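Side-chain contacts in chromatin structure-remodeling complex subunit RSC2 (Saccharomyces cerevisiae, PDB 4BB7), which helps the RSC complex remodel chromatin and position nucleosomes, and carries the BAH domain described here, which binds histone H3: residues E71-R76 against F130-S135; P192-G195 against P200-V203. All coordinates share one frame; numbering follows the deposited sequence.

Contact 1 of 2, residues E71-R76 against F130-S135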
loop_
_atom_site.group_PDB
_atom_site.type_symbol
_atom_site.label_atom_id
_atom_site.label_comp_id
_atom_site.label_asym_id
_atom_site.label_seq_id
_atom_site.Cartn_x
_atom_site.Cartn_y
_atom_site.Cartn_z
ATOM N N GLU A 71 23.655 11.627 -0.323
ATOM C CA GLU A 71 23.675 11.589 -1.783
ATOM C C GLU A 71 22.274 11.473 -2.372
ATOM O O GLU A 71 22.076 11.681 -3.568
ATOM C CB GLU A 71 24.537 10.430 -2.280
ATOM C CG GLU A 71 24.065 9.057 -1.818
ATOM C CD GLU A 71 24.758 8.584 -0.545
ATOM O OE1 GLU A 71 25.256 9.434 0.227
ATOM O OE2 GLU A 71 24.809 7.353 -0.322
ATOM N N GLN A 72 21.303 11.144 -1.528
ATOM C CA GLN A 72 19.937 10.929 -1.988
ATOM C C GLN A 72 19.042 12.150 -1.791
ATOM O O GLN A 72 17.852 12.107 -2.101
ATOM C CB GLN A 72 19.328 9.708 -1.292
ATOM C CG GLN A 72 19.948 8.381 -1.716
ATOM C CD GLN A 72 19.519 7.222 -0.837
ATOM O OE1 GLN A 72 19.265 7.389 0.359
ATOM N NE2 GLN A 72 19.437 6.036 -1.428
ATOM N N THR A 73 19.612 13.238 -1.283
ATOM C CA THR A 73 18.824 14.441 -1.014
ATOM C C THR A 73 19.225 15.635 -1.878
ATOM O O THR A 73 20.272 15.637 -2.531
ATOM C CB THR A 73 18.914 14.868 0.466
ATOM O OG1 THR A 73 20.289 15.057 0.826
ATOM C CG2 THR A 73 18.290 13.820 1.375
ATOM N N VAL A 74 18.372 16.650 -1.875
ATOM C CA VAL A 74 18.688 17.922 -2.501
ATOM C C VAL A 74 19.119 18.898 -1.411
ATOM O O VAL A 74 18.378 19.137 -0.453
ATOM C CB VAL A 74 17.471 18.489 -3.252
ATOM C CG1 VAL A 74 17.786 19.862 -3.812
ATOM C CG2 VAL A 74 17.048 17.534 -4.362
ATOM N N HIS A 75 20.319 19.454 -1.553
ATOM C CA HIS A 75 20.868 20.345 -0.536
ATOM C C HIS A 75 21.933 21.288 -1.087
ATOM O O HIS A 75 22.543 21.026 -2.128
ATOM C CB HIS A 75 21.467 19.525 0.606
ATOM C CG HIS A 75 22.510 18.550 0.159
ATOM N ND1 HIS A 75 22.209 17.258 -0.211
ATOM C CD2 HIS A 75 23.848 18.684 0.008
ATOM C CE1 HIS A 75 23.318 16.633 -0.563
ATOM N NE2 HIS A 75 24.327 17.476 -0.438
ATOM N N ARG A 76 22.150 22.387 -0.369
ATOM C CA ARG A 76 23.203 23.340 -0.699
ATOM C C ARG A 76 24.535 22.621 -0.856
ATOM O O ARG A 76 24.887 21.750 -0.061
ATOM C CB ARG A 76 23.305 24.418 0.385
ATOM C CG ARG A 76 22.075 25.310 0.483
ATOM C CD ARG A 76 22.054 26.128 1.768
ATOM N NE ARG A 76 23.314 26.826 2.015
ATOM C CZ ARG A 76 23.433 27.903 2.786
ATOM N NH1 ARG A 76 22.369 28.422 3.384
ATOM N NH2 ARG A 76 24.619 28.466 2.955
ATOM N N PHE A 130 18.682 15.504 11.473
ATOM C CA PHE A 130 17.687 16.243 10.701
ATOM C C PHE A 130 16.638 15.351 10.045
ATOM O O PHE A 130 16.924 14.224 9.641
ATOM C CB PHE A 130 18.377 17.067 9.611
ATOM C CG PHE A 130 19.403 18.025 10.134
ATOM C CD1 PHE A 130 19.037 19.305 10.529
ATOM C CD2 PHE A 130 20.733 17.649 10.231
ATOM C CE1 PHE A 130 19.979 20.189 11.012
ATOM C CE2 PHE A 130 21.680 18.529 10.712
ATOM C CZ PHE A 130 21.302 19.804 11.105
ATOM N N ARG A 131 15.420 15.868 9.938
ATOM C CA ARG A 131 14.415 15.273 9.070
ATOM C C ARG A 131 14.401 16.044 7.754
ATOM O O ARG A 131 14.788 17.214 7.706
ATOM C CB ARG A 131 13.032 15.274 9.730
ATOM C CG ARG A 131 12.587 16.615 10.287
ATOM C CD ARG A 131 11.179 16.513 10.872
ATOM N NE ARG A 131 10.740 17.748 11.518
ATOM C CZ ARG A 131 10.074 18.719 10.903
ATOM N NH1 ARG A 131 9.770 18.608 9.615
ATOM N NH2 ARG A 131 9.713 19.806 11.574
ATOM N N TYR A 132 13.962 15.381 6.689
ATOM C CA TYR A 132 14.065 15.931 5.342
ATOM C C TYR A 132 12.702 16.204 4.706
ATOM O O TYR A 132 11.889 15.295 4.532
ATOM C CB TYR A 132 14.884 14.976 4.468
ATOM C CG TYR A 132 15.033 15.385 3.019
ATOM C CD1 TYR A 132 15.729 16.533 2.668
ATOM C CD2 TYR A 132 14.506 14.600 1.998
ATOM C CE1 TYR A 132 15.880 16.901 1.342
ATOM C CE2 TYR A 132 14.653 14.957 0.671
ATOM C CZ TYR A 132 15.341 16.112 0.348
ATOM O OH TYR A 132 15.492 16.475 -0.972
ATOM N N ASN A 133 12.463 17.467 4.367
ATOM C CA ASN A 133 11.258 17.868 3.648
ATOM C C ASN A 133 11.434 17.641 2.147
ATOM O O ASN A 133 12.191 18.353 1.490
ATOM C CB ASN A 133 10.958 19.344 3.932
ATOM C CG ASN A 133 9.723 19.855 3.198
ATOM O OD1 ASN A 133 9.282 19.275 2.205
ATOM N ND2 ASN A 133 9.170 20.960 3.684
ATOM N N GLU A 134 10.734 16.649 1.607
ATOM C CA GLU A 134 10.862 16.301 0.191
ATOM C C GLU A 134 10.168 17.287 -0.746
ATOM O O GLU A 134 10.432 17.313 -1.944
ATOM C CB GLU A 134 10.312 14.898 -0.061
ATOM C CG GLU A 134 11.223 13.777 0.386
ATOM C CD GLU A 134 10.581 12.420 0.210
ATOM O OE1 GLU A 134 9.558 12.158 0.877
ATOM O OE2 GLU A 134 11.090 11.622 -0.606
ATOM N N SER A 135 9.267 18.089 -0.201
ATOM C CA SER A 135 8.520 19.037 -1.013
ATOM C C SER A 135 9.299 20.335 -1.224
ATOM O O SER A 135 9.430 20.815 -2.348
ATOM C CB SER A 135 7.163 19.318 -0.373
ATOM O OG SER A 135 6.427 18.116 -0.211
#
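The phenol oxygen OH of Tyr132 receives the backbone N-H of Val74 at 3.0 Å, in a nearly straight bond with 165° at the hydrogen. Tyr132 is the residue that reaches across: with CG anti to its own backbone N (chi1 178°), the ring leaves strand 130-133 and runs out to the loop of 71-76. There Thr73 lies on the ring. Its methyl CG2 stands 3.7 Å from the ring centroid and only 2° off the normal, a CH-pi contact over the middle of one face, while Thr73 CB sits 3.8 Å from Tyr132 CE1. Threonine suits this place because its two branches do different work: as the methyl meets the ring, Thr73 OG1 accepts from His75 ND1 at 3.1 Å and bonds as well to the carbonyl O of Pro70. Beside them Val74 CB comes within 3.6 Å of Tyr132 OH, adding an apolar wall to the polar end. On the opposite face the backbone N of Glu134 lies toward the rim. Met87 and Lys137 touch the Tyr132 side chain as well. A phenylalanine here would probably keep the CH-pi packing of the Thr73 methyl but leave the buried N-H of Val74 without its phenol acceptor. One aromatic side chain thus ties a loop of the BAH domain to a strand more than fifty residues later, its ring supplying apolar packing and its hydroxyl fixing the backbone.

Contact 2 of 2, residues P192-G195 against P200-V203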
loop_
_atom_site.group_PDB
_atom_site.type_symbol
_atom_site.label_atom_id
_atom_site.label_comp_id
_atom_site.label_asym_id
_atom_site.label_seq_id
_atom_site.Cartn_x
_atom_site.Cartn_y
_atom_site.Cartn_z
ATOM N N PRO A 192 15.517 16.130 -7.448
ATOM C CA PRO A 192 16.318 14.905 -7.499
ATOM C C PRO A 192 15.937 14.086 -8.724
ATOM O O PRO A 192 14.901 14.341 -9.336
ATOM C CB PRO A 192 15.879 14.161 -6.237
ATOM C CG PRO A 192 14.460 14.588 -6.047
ATOM C CD PRO A 192 14.446 16.048 -6.439
ATOM N N THR A 193 16.756 13.108 -9.085
ATOM C CA THR A 193 16.360 12.218 -10.162
ATOM C C THR A 193 15.919 10.881 -9.594
ATOM O O THR A 193 16.551 10.336 -8.689
ATOM C CB THR A 193 17.456 12.035 -11.221
ATOM O OG1 THR A 193 16.985 11.141 -12.239
ATOM C CG2 THR A 193 18.708 11.472 -10.599
ATOM N N MET A 194 14.814 10.370 -10.120
ATOM C CA MET A 194 14.236 9.139 -9.616
ATOM C C MET A 194 14.654 7.981 -10.495
ATOM O O MET A 194 14.639 8.083 -11.720
ATOM C CB MET A 194 12.709 9.236 -9.579
ATOM C CG MET A 194 12.182 10.527 -8.973
ATOM S SD MET A 194 12.851 10.871 -7.332
ATOM C CE MET A 194 12.178 9.506 -6.390
ATOM N N GLY A 195 15.048 6.884 -9.864
ATOM C CA GLY A 195 15.298 5.653 -10.586
ATOM C C GLY A 195 14.042 4.825 -10.456
ATOM O O GLY A 195 12.991 5.190 -10.987
ATOM N N PRO A 200 14.283 4.903 -3.018
ATOM C CA PRO A 200 14.693 6.301 -2.855
ATOM C C PRO A 200 15.316 6.805 -4.150
ATOM O O PRO A 200 15.591 5.996 -5.034
ATOM C CB PRO A 200 15.756 6.224 -1.753
ATOM C CG PRO A 200 15.447 4.971 -1.010
ATOM C CD PRO A 200 14.935 4.015 -2.042
ATOM N N PRO A 201 15.545 8.122 -4.262
ATOM C CA PRO A 201 16.095 8.685 -5.500
ATOM C C PRO A 201 17.426 8.042 -5.873
ATOM O O PRO A 201 18.188 7.655 -4.985
ATOM C CB PRO A 201 16.311 10.163 -5.145
ATOM C CG PRO A 201 15.371 10.429 -4.022
ATOM C CD PRO A 201 15.334 9.154 -3.233
ATOM N N LEU A 202 17.696 7.930 -7.171
ATOM C CA LEU A 202 18.977 7.409 -7.636
ATOM C C LEU A 202 20.114 8.345 -7.225
ATOM O O LEU A 202 21.226 7.901 -6.942
ATOM C CB LEU A 202 18.967 7.221 -9.156
ATOM C CG LEU A 202 20.223 6.597 -9.772
ATOM C CD1 LEU A 202 20.485 5.211 -9.190
ATOM C CD2 LEU A 202 20.110 6.528 -11.289
ATOM N N VAL A 203 19.826 9.642 -7.201
ATOM C CA VAL A 203 20.794 10.636 -6.752
ATOM C C VAL A 203 20.130 12.000 -6.596
ATOM O O VAL A 203 19.245 12.363 -7.373
ATOM C CB VAL A 203 21.994 10.749 -7.716
ATOM C CG1 VAL A 203 21.535 11.210 -9.086
ATOM C CG2 VAL A 203 23.048 11.697 -7.153
#
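Pro201, flanked on its N-terminal side by Pro200, which packs on Trp66 and Tyr68 of strand 60-68, is the first residue of 200-203 to meet 192-195 with its side chain. Its ring lies alongside the end of Met194, both pointing the same way: the methyl CE of Met194 is 4.1 Å from Pro201 CG, and Met194 SD lies 4.2 Å from both Pro201 CB and CG. The methionine chain starts out away from 200-203, but bends at chi2 (-54°) and chi3 (-65°) fold it back, a turn that an unbranched, flexible side chain makes readily. Pro201 CB also meets Pro192 CB at 4.2 Å, so two rigid proline rings and a thioether form a small apolar patch. At Leu202 the backbone takes over, its N-H giving a weak, bent bond to Thr193 O (3.1 Å), one residue earlier than the regular partner in an antiparallel pair. Thr193 and Val203 form a hydrogen-bonded antiparallel pair, a single beta bridge within the long loop between strands 166-172 and 206-207, pinching off the turn from Met194 to Leu202. Leu202 CB, meanwhile, lies 4.0 Å from Gly195 N, where the other segment, lacking a side chain at this glycine, passes close by. The carbonyl O of Val203 accepts from Thr193 N at 3.1 Å in a straight bond (166°) directed almost along the C=O axis. Both residues are beta-branched, which suits extended backbone, while Val203 also packs on Leu178.

The two contacts come in series along the chain: contact 1 joins 71-76 to 130-135 within the BAH domain, and contact 2 closes later, between 192-195 and 200-203. Their centres are nevertheless only about 12 Å apart, and they touch. Val74 CG2 packs on Pro192 CD at 3.6 Å, and Gln72 O lies 3.6 Å from Pro201 CG, so the two loops pack directly against each other. Just beyond contact 2 the chain enters strand 206-207, which pairs in parallel with strand 75-76, and Glu71 bonds through its backbone to Gly204. Contact 1 is buried and contact 2 lies at the surface, and the 192-203 loop packs against the 71-76 segment.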